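Local coordinates for LAR_0958 cell surface adhesin (Lactobacillus reuteri, PDB 4NG0), which is a cell-surface adhesin that probably helps the bacterium attach to mucus, the fragment here being a single repeat with a ubiquitin-like beta-grasp fold, at residues S10-G15 and N92-D97; W45-K50 and G57-S62; V3-S8 and K81-S86; N16-E21 and Y87-N92. One frame throughout, in Å; residues are numbered along the deposited sequence. Where two conformers were deposited one is given.

Contact 1 (S10-G15 and N92-D97)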
loop_
_atom_site.group_PDB
_atom_site.type_symbol
_atom_site.label_atom_id
_atom_site.label_comp_id
_atom_site.label_asym_id
_atom_site.label_seq_id
_atom_site.Cartn_x
_atom_site.Cartn_y
_atom_site.Cartn_z
ATOM N N SER A 10 1.356 -7.645 -8.343
ATOM C CA SER A 10 2.315 -7.609 -9.432
ATOM C C SER A 10 1.635 -7.389 -10.768
ATOM O O SER A 10 0.415 -7.573 -10.912
ATOM C CB SER A 10 3.153 -8.894 -9.481
ATOM O OG SER A 10 2.349 -10.012 -9.821
ATOM N N LYS A 11 2.442 -6.976 -11.737
ATOM C CA LYS A 11 2.027 -6.937 -13.134
ATOM C C LYS A 11 3.201 -7.348 -13.996
ATOM O O LYS A 11 4.355 -7.362 -13.551
ATOM C CB LYS A 11 1.599 -5.522 -13.561
ATOM C CG LYS A 11 2.767 -4.539 -13.628
ATOM C CD LYS A 11 2.363 -3.091 -13.940
ATOM C CE LYS A 11 2.244 -2.846 -15.434
ATOM N NZ LYS A 11 1.839 -1.436 -15.745
ATOM N N THR A 12 2.903 -7.662 -15.251
ATOM C CA THR A 12 3.940 -7.811 -16.262
ATOM C C THR A 12 4.230 -6.443 -16.887
ATOM O O THR A 12 3.311 -5.674 -17.186
ATOM C CB THR A 12 3.498 -8.809 -17.348
ATOM O OG1 THR A 12 3.302 -10.096 -16.743
ATOM C CG2 THR A 12 4.525 -8.936 -18.440
ATOM N N TYR A 13 5.514 -6.145 -17.061
ATOM C CA TYR A 13 5.943 -4.919 -17.738
ATOM C C TYR A 13 5.149 -4.679 -19.022
ATOM O O TYR A 13 5.000 -5.586 -19.850
ATOM C CB TYR A 13 7.426 -5.025 -18.106
ATOM C CG TYR A 13 7.915 -3.886 -18.969
ATOM C CD1 TYR A 13 8.271 -2.677 -18.397
ATOM C CD2 TYR A 13 8.009 -4.022 -20.350
ATOM C CE1 TYR A 13 8.721 -1.617 -19.188
ATOM C CE2 TYR A 13 8.453 -2.972 -21.149
ATOM C CZ TYR A 13 8.807 -1.776 -20.552
ATOM O OH TYR A 13 9.247 -0.729 -21.341
ATOM N N ASP A 14 4.647 -3.458 -19.185
ATOM C CA ASP A 14 3.974 -3.057 -20.427
ATOM C C ASP A 14 4.298 -1.619 -20.813
ATOM O O ASP A 14 3.622 -1.030 -21.656
ATOM C CB ASP A 14 2.451 -3.242 -20.311
ATOM C CG ASP A 14 1.812 -2.306 -19.296
ATOM O OD1 ASP A 14 2.530 -1.692 -18.493
ATOM O OD2 ASP A 14 0.561 -2.195 -19.293
ATOM N N GLY A 15 5.326 -1.046 -20.195
ATOM C CA GLY A 15 5.692 0.337 -20.490
ATOM C C GLY A 15 4.799 1.378 -19.852
ATOM O O GLY A 15 4.954 2.568 -20.120
ATOM N N ASN A 92 7.137 -7.628 -13.273
ATOM C CA ASN A 92 7.920 -8.696 -13.874
ATOM C C ASN A 92 8.301 -8.351 -15.309
ATOM O O ASN A 92 7.538 -7.680 -16.001
ATOM C CB ASN A 92 7.127 -10.002 -13.827
ATOM C CG ASN A 92 6.969 -10.531 -12.414
ATOM O OD1 ASN A 92 7.960 -10.757 -11.724
ATOM N ND2 ASN A 92 5.733 -10.691 -11.971
ATOM N N PRO A 93 9.474 -8.802 -15.776
ATOM C CA PRO A 93 9.838 -8.521 -17.171
ATOM C C PRO A 93 8.859 -9.185 -18.134
ATOM O O PRO A 93 8.252 -10.208 -17.803
ATOM C CB PRO A 93 11.229 -9.152 -17.318
ATOM C CG PRO A 93 11.756 -9.299 -15.913
ATOM C CD PRO A 93 10.539 -9.517 -15.050
ATOM N N LEU A 94 8.715 -8.600 -19.317
ATOM C CA LEU A 94 7.834 -9.128 -20.351
ATOM C C LEU A 94 8.553 -10.178 -21.175
ATOM O O LEU A 94 9.619 -9.914 -21.736
ATOM C CB LEU A 94 7.384 -7.979 -21.262
ATOM C CG LEU A 94 6.601 -8.353 -22.524
ATOM C CD1 LEU A 94 5.342 -9.114 -22.175
ATOM C CD2 LEU A 94 6.270 -7.089 -23.322
ATOM N N GLY A 95 7.968 -11.372 -21.227
ATOM C CA GLY A 95 8.527 -12.444 -22.035
ATOM C C GLY A 95 8.401 -12.166 -23.520
ATOM O O GLY A 95 7.314 -11.869 -24.018
ATOM N N ILE A 96 9.529 -12.271 -24.213
ATOM C CA ILE A 96 9.596 -12.101 -25.661
ATOM C C ILE A 96 10.061 -13.429 -26.240
ATOM O O ILE A 96 11.188 -13.853 -26.003
ATOM C CB ILE A 96 10.582 -10.957 -26.042
ATOM C CG1 ILE A 96 10.175 -9.635 -25.362
ATOM C CG2 ILE A 96 10.729 -10.826 -27.565
ATOM C CD1 ILE A 96 8.831 -9.093 -25.793
ATOM N N ASP A 97 9.171 -14.108 -26.951
ATOM C CA ASP A 97 9.481 -15.456 -27.453
ATOM C C ASP A 97 10.552 -15.440 -28.537
ATOM O O ASP A 97 10.743 -14.421 -29.215
ATOM C CB ASP A 97 8.213 -16.116 -27.994
ATOM C CG ASP A 97 7.237 -16.517 -26.897
ATOM O OD1 ASP A 97 7.552 -16.375 -25.703
ATOM O OD2 ASP A 97 6.140 -16.996 -27.233
HETATM O O HOH W 1 3.626 -10.822 -14.012
HETATM O O HOH W 2 6.000 -11.455 -17.007
#
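Leu94 lies across the link between Thr12 and Tyr13. Its CB packs 3.7 Å from Tyr13 O and approaches the edge of the Tyr13 ring near the ring plane, while CD1 meets Thr12 CG2 at 3.8 Å, the leucine and threonine side chains crossing at about a right angle. With CG2 of Thr12 opposite its backbone N, the methyl faces the leucine and OG1 is left beside that N. This hydroxyl works through water: one molecule joins it to Asn92 ND2, which donates at 2.9 Å, and a second, 3.0 Å from Thr12 OG1, probably donates to Pro93 O. A threonine suits this exposed place because one branch is greasy and the other polar. The backbones form a parallel bridge in which Asn92 reaches both neighbours of Thr12: Asn92 N donates to Lys11 O at 2.8 Å, and Tyr13 N donates to Asn92 O at 2.8 Å, both nearly straight. Pro93, which has no N-H to give, follows where the regular strand ends. On the other segment Lys11 NZ forms a salt bridge with Asp14 OD1 (2.8 Å) and also bonds Asn16 O, tying the turn back to its strand. The contact thus closes the far end of the pair of strands 3-12 and 83-92, with Lys11 packed on Tyr89 and Ile91, and Tyr13 on Ile91 and Thr54.

Contact 2 (W45-K50 and G57-S62)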
loop_
_atom_site.group_PDB
_atom_site.type_symbol
_atom_site.label_atom_id
_atom_site.label_comp_id
_atom_site.label_asym_id
_atom_site.label_seq_id
_atom_site.Cartn_x
_atom_site.Cartn_y
_atom_site.Cartn_z
ATOM N N TRP A 45 4.780 5.230 -2.963
ATOM C CA TRP A 45 5.787 4.364 -3.551
ATOM C C TRP A 45 7.172 4.728 -3.041
ATOM O O TRP A 45 7.557 5.903 -3.074
ATOM C CB TRP A 45 5.788 4.544 -5.064
ATOM C CG TRP A 45 4.623 3.922 -5.775
ATOM C CD1 TRP A 45 3.446 4.520 -6.111
ATOM C CD2 TRP A 45 4.552 2.579 -6.275
ATOM N NE1 TRP A 45 2.629 3.625 -6.773
ATOM C CE2 TRP A 45 3.297 2.433 -6.903
ATOM C CE3 TRP A 45 5.434 1.489 -6.257
ATOM C CZ2 TRP A 45 2.892 1.229 -7.501
ATOM C CZ3 TRP A 45 5.037 0.297 -6.852
ATOM C CH2 TRP A 45 3.778 0.176 -7.467
ATOM N N ASN A 46 7.934 3.725 -2.621
ATOM C CA ASN A 46 9.286 3.935 -2.120
ATOM C C ASN A 46 10.287 3.870 -3.271
ATOM O O ASN A 46 11.194 3.043 -3.310
ATOM C CB ASN A 46 9.587 2.929 -0.999
ATOM C CG ASN A 46 8.696 3.147 0.233
ATOM O OD1 ASN A 46 8.515 4.278 0.697
ATOM N ND2 ASN A 46 8.134 2.063 0.761
ATOM N N THR A 47 10.087 4.775 -4.218
ATOM C CA THR A 47 10.901 4.884 -5.411
ATOM C C THR A 47 11.687 6.193 -5.370
ATOM O O THR A 47 11.437 7.037 -4.516
ATOM C CB THR A 47 10.003 4.897 -6.637
ATOM O OG1 THR A 47 8.991 5.894 -6.457
ATOM C CG2 THR A 47 9.334 3.532 -6.819
ATOM N N ALA A 48 12.626 6.362 -6.298
ATOM C CA ALA A 48 13.510 7.527 -6.259
ATOM C C ALA A 48 12.751 8.839 -6.319
ATOM O O ALA A 48 13.158 9.818 -5.693
ATOM C CB ALA A 48 14.528 7.469 -7.385
ATOM N N ASP A 49 11.654 8.861 -7.070
ATOM C CA ASP A 49 10.864 10.078 -7.216
ATOM C C ASP A 49 9.532 10.003 -6.478
ATOM O O ASP A 49 8.686 10.894 -6.607
ATOM C CB ASP A 49 10.639 10.414 -8.700
ATOM C CG ASP A 49 10.042 9.257 -9.489
ATOM O OD1 ASP A 49 9.704 8.211 -8.888
ATOM O OD2 ASP A 49 9.926 9.392 -10.732
ATOM N N LYS A 50 9.347 8.933 -5.714
ATOM C CA LYS A 50 8.106 8.700 -4.977
ATOM C C LYS A 50 6.876 8.647 -5.891
ATOM O O LYS A 50 5.761 8.961 -5.473
ATOM C CB LYS A 50 7.938 9.701 -3.818
ATOM C CG LYS A 50 9.029 9.594 -2.750
ATOM C CD LYS A 50 8.737 10.507 -1.567
ATOM C CE LYS A 50 9.723 10.288 -0.436
ATOM N NZ LYS A 50 9.401 11.163 0.737
ATOM N N GLY A 57 11.058 -4.655 -11.813
ATOM C CA GLY A 57 11.744 -4.499 -10.553
ATOM C C GLY A 57 10.850 -4.888 -9.402
ATOM O O GLY A 57 9.657 -5.173 -9.589
ATOM N N LYS A 58 11.438 -4.906 -8.210
ATOM C CA LYS A 58 10.715 -5.190 -6.978
ATOM C C LYS A 58 10.657 -3.907 -6.164
ATOM O O LYS A 58 11.697 -3.304 -5.876
ATOM C CB LYS A 58 11.423 -6.294 -6.180
ATOM C CG LYS A 58 10.645 -6.789 -4.959
ATOM C CD LYS A 58 11.444 -7.862 -4.218
ATOM C CE LYS A 58 10.810 -8.221 -2.886
ATOM N NZ LYS A 58 11.672 -9.142 -2.092
ATOM N N TYR A 59 9.443 -3.492 -5.809
ATOM C CA TYR A 59 9.213 -2.208 -5.154
ATOM C C TYR A 59 8.400 -2.381 -3.884
ATOM O O TYR A 59 7.751 -3.412 -3.687
ATOM C CB TYR A 59 8.427 -1.288 -6.102
ATOM C CG TYR A 59 9.090 -1.101 -7.443
ATOM C CD1 TYR A 59 8.735 -1.878 -8.544
ATOM C CD2 TYR A 59 10.083 -0.157 -7.602
ATOM C CE1 TYR A 59 9.354 -1.706 -9.769
ATOM C CE2 TYR A 59 10.718 0.030 -8.833
ATOM C CZ TYR A 59 10.339 -0.745 -9.909
ATOM O OH TYR A 59 10.952 -0.569 -11.139
ATOM N N THR A 60 8.401 -1.363 -3.029
ATOM C CA THR A 60 7.493 -1.345 -1.887
ATOM C C THR A 60 6.702 -0.053 -1.822
ATOM O O THR A 60 7.071 0.949 -2.433
ATOM C CB THR A 60 8.222 -1.549 -0.538
ATOM O OG1 THR A 60 9.104 -0.450 -0.290
ATOM C CG2 THR A 60 9.014 -2.837 -0.545
ATOM N N LEU A 61 5.594 -0.093 -1.092
ATOM C CA LEU A 61 4.837 1.099 -0.752
ATOM C C LEU A 61 4.646 1.126 0.749
ATOM O O LEU A 61 4.633 0.075 1.390
ATOM C CB LEU A 61 3.458 1.102 -1.407
ATOM C CG LEU A 61 3.435 1.243 -2.925
ATOM C CD1 LEU A 61 3.297 -0.132 -3.589
ATOM C CD2 LEU A 61 2.306 2.175 -3.345
ATOM N N SER A 62 4.461 2.324 1.297
ATOM C CA SER A 62 4.212 2.487 2.725
ATOM C C SER A 62 3.027 3.406 2.926
ATOM O O SER A 62 2.798 4.328 2.139
ATOM C CB SER A 62 5.428 3.114 3.411
ATOM O OG SER A 62 6.572 2.289 3.321
HETATM O O HOH W 3 10.699 0.329 -3.692
#
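Asn46 ND2 spends both of its N-H bonds on hydroxyls of the facing strand, donating to Thr60 OG1 at 2.9 Å and to Ser62 OG at 3.0 Å. Both acceptors lie close to the amide plane, so the pair fixes the rotation of the amide. The setting is the antiparallel pairing of strands 43-45 and 57-63 at one edge of the beta-grasp sheet. Thr60 and Ser62, two residues apart, present their hydroxyls on the same side of the strand, and one primary amide, with two N-H bonds diverging in its plane, can serve both. Asn46 CG lies beside its own backbone N (chi1 -65°), so amide and backbone N-H both address strand 57-63: Asn46 N donates to Thr60 O at 2.9 Å, and a water links Asn46 O to Thr60 N. Asn46 also centres an inverse gamma turn, where the chain leaves the sheet.

Trp45 and Leu61, a non-hydrogen-bonded pair, bring greasy side chains to the buried side, where the indole also meets the Tyr89 ring edge-to-face. Tyr59 CB sits at the indole edge, 3.8 Å from Trp45 CZ3. Leu61 suits its place by being forked: CD1 spreads over the six-membered part of the indole, and CD2 stands 3.6 Å from the centroid of the Trp45 five-membered ring, only 3° off its normal, a CH-pi contact.

Contact 3 (V3-S8 and K81-S86)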
loop_
_atom_site.group_PDB
_atom_site.type_symbol
_atom_site.label_atom_id
_atom_site.label_comp_id
_atom_site.label_asym_id
_atom_site.label_seq_id
_atom_site.Cartn_x
_atom_site.Cartn_y
_atom_site.Cartn_z
ATOM N N VAL A 3 -1.945 -2.690 15.265
ATOM C CA VAL A 3 -2.455 -2.567 13.907
ATOM C C VAL A 3 -1.329 -2.696 12.902
ATOM O O VAL A 3 -0.359 -1.937 12.934
ATOM C CB VAL A 3 -3.161 -1.211 13.703
ATOM C CG1 VAL A 3 -3.617 -1.053 12.256
ATOM C CG2 VAL A 3 -4.350 -1.086 14.661
ATOM N N THR A 4 -1.458 -3.671 12.011
ATOM C CA THR A 4 -0.439 -3.888 10.994
ATOM C C THR A 4 -1.069 -4.096 9.629
ATOM O O THR A 4 -2.222 -4.507 9.520
ATOM C CB THR A 4 0.458 -5.089 11.335
ATOM O OG1 THR A 4 -0.354 -6.250 11.477
ATOM C CG2 THR A 4 1.205 -4.857 12.645
ATOM N N TYR A 5 -0.303 -3.795 8.586
ATOM C CA TYR A 5 -0.733 -4.071 7.217
ATOM C C TYR A 5 0.322 -4.890 6.489
ATOM O O TYR A 5 1.516 -4.826 6.802
ATOM C CB TYR A 5 -1.065 -2.775 6.449
ATOM C CG TYR A 5 0.081 -1.797 6.256
ATOM C CD1 TYR A 5 0.334 -0.800 7.192
ATOM C CD2 TYR A 5 0.894 -1.859 5.120
ATOM C CE1 TYR A 5 1.369 0.104 7.017
ATOM C CE2 TYR A 5 1.931 -0.961 4.935
ATOM C CZ TYR A 5 2.169 0.014 5.887
ATOM O OH TYR A 5 3.209 0.901 5.690
ATOM N N SER A 6 -0.140 -5.667 5.518
ATOM C CA SER A 6 0.728 -6.471 4.683
ATOM C C SER A 6 0.080 -6.573 3.314
ATOM O O SER A 6 -0.977 -6.007 3.077
ATOM C CB SER A 6 0.902 -7.868 5.282
ATOM O OG SER A 6 -0.341 -8.549 5.320
ATOM N N GLY A 7 0.731 -7.284 2.404
ATOM C CA GLY A 7 0.136 -7.547 1.112
ATOM C C GLY A 7 1.123 -7.430 -0.025
ATOM O O GLY A 7 2.274 -7.014 0.161
ATOM N N SER A 8 0.659 -7.817 -1.208
ATOM C CA SER A 8 1.507 -7.825 -2.385
ATOM C C SER A 8 0.665 -7.880 -3.637
ATOM O O SER A 8 -0.506 -8.244 -3.598
ATOM C CB SER A 8 2.468 -9.013 -2.354
ATOM O OG SER A 8 1.749 -10.236 -2.339
ATOM N N LYS A 81 -2.183 4.368 18.066
ATOM C CA LYS A 81 -0.878 4.940 18.419
ATOM C C LYS A 81 0.296 4.419 17.587
ATOM O O LYS A 81 1.308 5.106 17.464
ATOM C CB LYS A 81 -0.575 4.708 19.893
ATOM C CG LYS A 81 -1.572 5.336 20.853
ATOM C CD LYS A 81 -1.138 5.038 22.271
ATOM C CE LYS A 81 -2.023 5.708 23.292
ATOM N NZ LYS A 81 -1.564 5.331 24.655
ATOM N N THR A 82 0.183 3.201 17.062
ATOM C CA THR A 82 1.159 2.704 16.094
ATOM C C THR A 82 0.436 2.112 14.900
ATOM O O THR A 82 -0.631 1.525 15.046
ATOM C CB THR A 82 2.105 1.611 16.661
ATOM O OG1 THR A 82 1.366 0.426 17.001
ATOM C CG2 THR A 82 2.815 2.110 17.878
ATOM N N ILE A 83 1.025 2.279 13.719
ATOM C CA ILE A 83 0.578 1.580 12.526
ATOM C C ILE A 83 1.852 1.117 11.819
ATOM O O ILE A 83 2.690 1.938 11.469
ATOM C CB ILE A 83 -0.242 2.489 11.599
ATOM C CG1 ILE A 83 -1.429 3.112 12.353
ATOM C CG2 ILE A 83 -0.725 1.685 10.382
ATOM C CD1 ILE A 83 -2.051 4.304 11.655
ATOM N N SER A 84 2.004 -0.195 11.653
ATOM C CA SER A 84 3.242 -0.769 11.123
ATOM C C SER A 84 2.897 -1.656 9.945
ATOM O O SER A 84 1.868 -2.325 9.963
ATOM C CB SER A 84 3.891 -1.648 12.185
ATOM O OG SER A 84 3.823 -1.032 13.461
ATOM N N GLY A 85 3.744 -1.712 8.928
ATOM C CA GLY A 85 3.441 -2.622 7.846
ATOM C C GLY A 85 4.498 -2.720 6.782
ATOM O O GLY A 85 5.532 -2.053 6.838
ATOM N N SER A 86 4.220 -3.573 5.803
ATOM C CA SER A 86 5.095 -3.803 4.664
ATOM C C SER A 86 4.213 -4.179 3.483
ATOM O O SER A 86 3.233 -4.886 3.647
ATOM C CB SER A 86 6.087 -4.934 4.977
ATOM O OG SER A 86 6.937 -5.217 3.870
HETATM O O HOH W 4 1.537 -1.413 14.902
HETATM O O HOH W 5 6.123 0.224 4.990
HETATM O O HOH W 6 3.638 -7.918 2.996
#
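The Tyr5 ring lies flat on the backbone of Gly85: Gly85 CA stands 3.4 Å from the ring centroid, 7° off the ring normal, a CH-pi contact over the middle of the face. At the ring edge, near its plane, Ile83 CG2 comes within 4.2 Å of Tyr5 CD1. The ring of Trp27 also meets that of Tyr5, the two planes inclined at about 50°. What brings the ring over the neighbouring strand is a chi1 of 62°, which sets CG between the backbone N and the carbonyl carbon. Glycine is the fitting partner, since a CB there would point straight into the tyrosine. The phenol oxygen, at the far end of this otherwise apolar ring, is bonded to Leu63 N and shares a water with Gly85 O.

The backbones run parallel, with Thr4 beside Ser84 and Tyr5 beside Gly85. Tyr5 N donates to Ser84 O at 3.0 Å, in the carbonyl plane, whereas Ser86 N meets Tyr5 O at 3.1 Å from well above the plane of the Tyr5 carbonyl. Thr4 CA adds a C-H...O contact to Ser84 O. On the face carrying Thr4 and Ser84, a water donates to Val3 O at 2.8 Å and is bound by the hydroxyls of Thr82 and Ser84, small polar residues apt for a wet surface. Val3 and Ile83 point to the Tyr5 side, with Trp27 against both. Parallel pairing of the first and last strands, side by side within a mixed sheet, is the hallmark of the ubiquitin-like beta-grasp fold.

Contact 4 (N16-E21 and Y87-N92)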
loop_
_atom_site.group_PDB
_atom_site.type_symbol
_atom_site.label_atom_id
_atom_site.label_comp_id
_atom_site.label_asym_id
_atom_site.label_seq_id
_atom_site.Cartn_x
_atom_site.Cartn_y
_atom_site.Cartn_z
ATOM N N ASN A 16 3.871 0.938 -19.005
ATOM C CA ASN A 16 2.937 1.836 -18.330
ATOM C C ASN A 16 3.181 1.778 -16.829
ATOM O O ASN A 16 3.615 0.746 -16.314
ATOM C CB ASN A 16 1.501 1.427 -18.663
ATOM C CG ASN A 16 1.203 1.550 -20.146
ATOM O OD1 ASN A 16 1.670 2.493 -20.796
ATOM N ND2 ASN A 16 0.458 0.597 -20.699
ATOM N N PRO A 17 2.921 2.879 -16.109
ATOM C CA PRO A 17 3.171 2.864 -14.665
ATOM C C PRO A 17 2.258 1.873 -13.950
ATOM O O PRO A 17 1.128 1.638 -14.381
ATOM C CB PRO A 17 2.846 4.304 -14.232
ATOM C CG PRO A 17 2.907 5.117 -15.498
ATOM C CD PRO A 17 2.450 4.195 -16.582
ATOM N N ALA A 18 2.763 1.288 -12.870
ATOM C CA ALA A 18 1.962 0.365 -12.070
ATOM C C ALA A 18 0.793 1.060 -11.390
ATOM O O ALA A 18 0.911 2.200 -10.944
ATOM C CB ALA A 18 2.837 -0.303 -11.018
ATOM N N ASN A 19 -0.319 0.346 -11.278
ATOM C CA ASN A 19 -1.494 0.841 -10.579
ATOM C C ASN A 19 -1.654 0.119 -9.252
ATOM O O ASN A 19 -2.136 -1.018 -9.211
ATOM C CB ASN A 19 -2.749 0.604 -11.419
ATOM C CG ASN A 19 -2.784 1.440 -12.691
ATOM O OD1 ASN A 19 -2.427 2.618 -12.688
ATOM N ND2 ASN A 19 -3.239 0.833 -13.780
ATOM N N PHE A 20 -1.250 0.782 -8.175
ATOM C CA PHE A 20 -1.412 0.238 -6.836
ATOM C C PHE A 20 -2.885 0.179 -6.474
ATOM O O PHE A 20 -3.619 1.152 -6.668
ATOM C CB PHE A 20 -0.659 1.113 -5.836
ATOM C CG PHE A 20 -1.037 0.864 -4.405
ATOM C CD1 PHE A 20 -0.599 -0.279 -3.754
ATOM C CD2 PHE A 20 -1.805 1.783 -3.699
ATOM C CE1 PHE A 20 -0.937 -0.528 -2.423
ATOM C CE2 PHE A 20 -2.143 1.550 -2.353
ATOM C CZ PHE A 20 -1.710 0.394 -1.718
ATOM N N GLU A 21 -3.312 -0.961 -5.938
ATOM C CA GLU A 21 -4.705 -1.165 -5.541
ATOM C C GLU A 21 -4.808 -1.327 -4.024
ATOM O O GLU A 21 -4.396 -2.340 -3.477
ATOM C CB GLU A 21 -5.265 -2.412 -6.222
ATOM C CG GLU A 21 -5.277 -2.369 -7.750
ATOM C CD GLU A 21 -6.329 -1.424 -8.314
ATOM O OE1 GLU A 21 -7.200 -0.957 -7.545
ATOM O OE2 GLU A 21 -6.280 -1.143 -9.532
ATOM N N TYR A 87 4.555 -3.699 2.291
ATOM C CA TYR A 87 3.775 -4.029 1.105
ATOM C C TYR A 87 4.708 -4.091 -0.091
ATOM O O TYR A 87 5.474 -3.168 -0.320
ATOM C CB TYR A 87 2.667 -2.995 0.857
ATOM C CG TYR A 87 1.786 -3.373 -0.312
ATOM C CD1 TYR A 87 2.169 -3.088 -1.621
ATOM C CD2 TYR A 87 0.587 -4.040 -0.109
ATOM C CE1 TYR A 87 1.380 -3.456 -2.686
ATOM C CE2 TYR A 87 -0.214 -4.410 -1.168
ATOM C CZ TYR A 87 0.192 -4.117 -2.458
ATOM O OH TYR A 87 -0.600 -4.477 -3.522
ATOM N N THR A 88 4.644 -5.179 -0.846
ATOM C CA THR A 88 5.561 -5.371 -1.967
ATOM C C THR A 88 4.848 -5.475 -3.315
ATOM O O THR A 88 3.925 -6.278 -3.486
ATOM C CB THR A 88 6.425 -6.633 -1.760
ATOM O OG1 THR A 88 7.157 -6.501 -0.534
ATOM C CG2 THR A 88 7.418 -6.802 -2.911
ATOM N N TYR A 89 5.289 -4.671 -4.278
ATOM C CA TYR A 89 4.717 -4.677 -5.622
ATOM C C TYR A 89 5.829 -5.001 -6.600
ATOM O O TYR A 89 6.857 -4.312 -6.625
ATOM C CB TYR A 89 4.106 -3.308 -5.977
ATOM C CG TYR A 89 3.229 -3.369 -7.220
ATOM C CD1 TYR A 89 3.799 -3.518 -8.493
ATOM C CD2 TYR A 89 1.842 -3.318 -7.127
ATOM C CE1 TYR A 89 3.025 -3.602 -9.617
ATOM C CE2 TYR A 89 1.051 -3.403 -8.268
ATOM C CZ TYR A 89 1.653 -3.548 -9.507
ATOM O OH TYR A 89 0.881 -3.635 -10.649
ATOM N N THR A 90 5.634 -6.050 -7.401
ATOM C CA THR A 90 6.636 -6.448 -8.383
ATOM C C THR A 90 6.171 -6.203 -9.813
ATOM O O THR A 90 5.055 -6.560 -10.188
ATOM C CB THR A 90 6.972 -7.944 -8.221
ATOM O OG1 THR A 90 7.436 -8.173 -6.886
ATOM C CG2 THR A 90 8.043 -8.389 -9.208
ATOM N N ILE A 91 7.038 -5.596 -10.622
ATOM C CA ILE A 91 6.795 -5.552 -12.056
ATOM C C ILE A 91 7.721 -6.603 -12.669
ATOM O O ILE A 91 8.936 -6.512 -12.558
ATOM C CB ILE A 91 7.085 -4.161 -12.644
ATOM C CG1 ILE A 91 6.166 -3.112 -12.020
ATOM C CG2 ILE A 91 6.897 -4.175 -14.153
ATOM C CD1 ILE A 91 6.446 -1.682 -12.517
ATOM N N ASN A 92 7.137 -7.628 -13.273
ATOM C CA ASN A 92 7.920 -8.696 -13.874
ATOM C C ASN A 92 8.301 -8.351 -15.309
ATOM O O ASN A 92 7.538 -7.680 -16.001
ATOM C CB ASN A 92 7.127 -10.002 -13.827
ATOM C CG ASN A 92 6.969 -10.531 -12.414
ATOM O OD1 ASN A 92 7.960 -10.757 -11.724
ATOM N ND2 ASN A 92 5.733 -10.691 -11.971
HETATM O O HOH W 7 -1.826 -3.790 -10.016
HETATM O O HOH W 8 -1.482 -3.164 -5.863
#
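Tyr89 reaches from its strand to Ala18, and each atom along one side of its ring has something to touch. Its CB points toward the 16-21 loop, and with CG opposite the backbone N (chi1 -167°) the ring extends that way. CD1 just touches the alanine methyl; CE1 makes the closest approach, 3.6 Å from Ala18 CB, and CZ follows at 3.8 Å. On the other side of the ring CE2 nears Asn19 O. At the tip, Tyr89 OH binds a water at 2.8 Å, and the same water lies 2.9 Å from Asn19 O. Alanine suits position 18 because its single methyl fits between the phenol ring and Ile91 CD1, 4.1 Å from Ala18 CB.

Two residues back along the strand, on the same face, Tyr87 forms a T-shaped stack with Phe20. The phenylalanine presents its edge, with CE1 3.7 Å from Tyr87 CE1 and over the tyrosine face; the centroids are 5.2 Å apart and the planes stand at 88°. A flat hydrocarbon edge is what phenylalanine offers, and the tyrosine adds a polar end: Tyr87 OH bonds Thr24 OG1 and also a water that accepts from Glu21 N at 2.9 Å.

The loop is therefore held to the sheet by methyl, ring face and ring edge, with Trp45 packing against both Ala18 and Phe20. Direct polar bonds between the segments are absent; water molecules instead connect the two phenols with loop backbone groups, Asn19 O and Glu21 N, which implies a mainly hydrophobic core contact with a water at each tyrosine hydroxyl.

Overall arrangement
All four contacts reach one mixed sheet, whose strand order is 26-28, 3-12, 83-92, 57-63, 43-45. Contacts 3 and 1 lie at opposite ends of the central parallel pair, their centres about 29 Å apart, and between them they pair the N-terminal and C-terminal strands along their length, leaving the two chain ends at opposite ends of the domain. Contact 4 uses strand 83-92 as well; its centre is about 12 Å from that of contact 1, and the two share Asn92. Contact 2, about 9 Å from contact 4 between centres, is nested along the chain inside the loops closed by the others. Strand 83-92 is thus the element to which all four contacts are linked, lying central in the sheet of this repeat.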